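Local coordinates for protein endoglucanase, family GH5 (Zobellia galactanivorans, PDB 6GL2) that probably hydrolyses beta-glucan chains of hemicellulose, such as mixed-linked glucan, as a family GH5 glycoside hydrolase, at residues D240-G244 / D286-H290. Residues are numbered along the deposited sequence; the frame is centred on the assembly and turned at random. Where two conformers were deposited one is given.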
loop_
_atom_site.group_PDB
_atom_site.type_symbol
_atom_site.label_atom_id
_atom_site.label_comp_id
_atom_site.label_asym_id
_atom_site.label_seq_id
_atom_site.Cartn_x
_atom_site.Cartn_y
_atom_site.Cartn_z
ATOM N N ASP A 240 10.619 22.176 3.315
ATOM C CA ASP A 240 11.992 22.003 3.691
ATOM C C ASP A 240 12.602 21.221 2.530
ATOM O O ASP A 240 11.993 20.219 2.069
ATOM C CB ASP A 240 12.070 21.213 4.971
ATOM C CG ASP A 240 13.495 21.032 5.461
ATOM O OD1 ASP A 240 14.447 21.622 4.874
ATOM O OD2 ASP A 240 13.666 20.294 6.461
ATOM N N SER A 241 13.730 21.650 1.998
ATOM C CA SER A 241 14.281 20.925 0.843
ATOM C C SER A 241 15.570 20.235 1.119
ATOM O O SER A 241 16.099 19.543 0.245
ATOM C CB SER A 241 14.404 21.801 -0.396
ATOM O OG SER A 241 15.307 22.860 -0.162
ATOM N N THR A 242 16.066 20.389 2.338
ATOM C CA THR A 242 17.237 19.734 2.749
ATOM C C THR A 242 16.957 18.615 3.724
ATOM O O THR A 242 15.970 18.666 4.476
ATOM C CB THR A 242 18.283 20.722 3.351
ATOM O OG1 THR A 242 17.742 21.248 4.536
ATOM C CG2 THR A 242 18.485 21.912 2.422
ATOM N N TRP A 243 17.789 17.614 3.650
ATOM C CA TRP A 243 17.722 16.482 4.536
ATOM C C TRP A 243 19.071 15.888 4.665
ATOM O O TRP A 243 19.784 15.682 3.657
ATOM C CB TRP A 243 16.688 15.423 4.038
ATOM C CG TRP A 243 16.400 14.379 5.059
ATOM C CD1 TRP A 243 15.371 14.372 5.992
ATOM C CD2 TRP A 243 17.215 13.186 5.380
ATOM N NE1 TRP A 243 15.485 13.289 6.793
ATOM C CE2 TRP A 243 16.544 12.529 6.484
ATOM C CE3 TRP A 243 18.350 12.559 4.844
ATOM C CZ2 TRP A 243 17.078 11.398 7.074
ATOM C CZ3 TRP A 243 18.855 11.392 5.478
ATOM C CH2 TRP A 243 18.194 10.836 6.548
ATOM N N GLY A 244 19.447 15.558 5.905
ATOM C CA GLY A 244 20.593 14.744 6.197
ATOM C C GLY A 244 21.440 15.089 7.435
ATOM O O GLY A 244 22.488 14.463 7.601
ATOM N N ASP A 286 19.862 15.475 -1.707
ATOM C CA ASP A 286 19.216 15.215 -0.420
ATOM C C ASP A 286 18.105 14.165 -0.581
ATOM O O ASP A 286 17.924 13.341 0.327
ATOM C CB ASP A 286 18.756 16.494 0.314
ATOM C CG ASP A 286 19.929 17.363 0.909
ATOM O OD1 ASP A 286 21.137 17.078 0.745
ATOM O OD2 ASP A 286 19.529 18.390 1.506
ATOM N N ARG A 287 17.362 14.136 -1.694
ATOM C CA ARG A 287 16.407 13.065 -1.945
ATOM C C ARG A 287 17.089 11.719 -1.929
ATOM O O ARG A 287 16.608 10.741 -1.429
ATOM C CB ARG A 287 15.640 13.203 -3.244
ATOM C CG ARG A 287 14.613 14.250 -3.283
ATOM C CD ARG A 287 13.931 14.135 -4.630
ATOM N NE ARG A 287 12.885 13.148 -4.861
ATOM C CZ ARG A 287 12.385 12.781 -6.043
ATOM N NH1 ARG A 287 13.053 12.981 -7.131
ATOM N NH2 ARG A 287 11.179 12.201 -6.148
ATOM N N LEU A 288 18.269 11.640 -2.575
ATOM C CA LEU A 288 19.012 10.444 -2.618
ATOM C C LEU A 288 19.507 10.005 -1.225
ATOM O O LEU A 288 19.402 8.803 -0.847
ATOM C CB LEU A 288 20.274 10.576 -3.531
ATOM C CG LEU A 288 21.124 9.346 -3.694
ATOM C CD1 LEU A 288 20.371 8.078 -4.135
ATOM C CD2 LEU A 288 22.324 9.661 -4.629
ATOM N N ALA A 289 20.074 10.943 -0.465
ATOM C CA ALA A 289 20.511 10.661 0.906
ATOM C C ALA A 289 19.364 10.156 1.778
ATOM O O ALA A 289 19.506 9.204 2.495
ATOM C CB ALA A 289 21.121 11.894 1.575
ATOM N N HIS A 290 18.225 10.793 1.672
ATOM C CA HIS A 290 17.037 10.412 2.435
ATOM C C HIS A 290 16.583 8.993 2.002
ATOM O O HIS A 290 16.294 8.135 2.849
ATOM C CB HIS A 290 15.928 11.423 2.161
ATOM C CG HIS A 290 14.636 11.007 2.765
ATOM N ND1 HIS A 290 13.691 10.289 2.042
ATOM C CD2 HIS A 290 14.081 11.249 4.013
ATOM C CE1 HIS A 290 12.639 10.144 2.805
ATOM N NE2 HIS A 290 12.906 10.610 4.062
HETATM O O HOH W 1 22.258 15.071 2.487
#
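Trp243, in the irregular loop 240-244, comes nearest to Asp286 near the start of helix 284-301, their CA atoms 5.3 Å apart. In one of the two conformers modelled for Asp286, its carboxylate accepts one loop N-H: Trp243 N donates to Asp286 OD2 at 2.9 Å, the N-H arriving from above the carboxylate plane, 52° out of it. In this conformer water 1 joins the same two residues again, giving one hydrogen to Trp243 O and the other to Asp286 OD1. With CG anti to the backbone N (chi1 -169°), the indole of Trp243 lies along the helix surface one turn further on. There CA of His290 sits over the six-membered ring of Trp243, 3.9 Å from the centroid, a CH-pi contact. The imidazole stands at 88° to the indole and directs its CD2 edge at the five-membered ring, a T-shaped pair; His290 NE2 is hydrogen-bonded to Phe230 O, which helps fix its rotation. Phe234 meets both of these buried rings, Phe293 that of Trp243. Earlier in the loop, Asp240 OD1 accepts from Thr242 N at 3.3 Å, an Asx turn. The contact thus packs the loop whose Asp240 and Thr242, with Asp248, bind magnesium in this enzyme, though no ion is present here, against the helix following strand 271-276 of the TIM barrel.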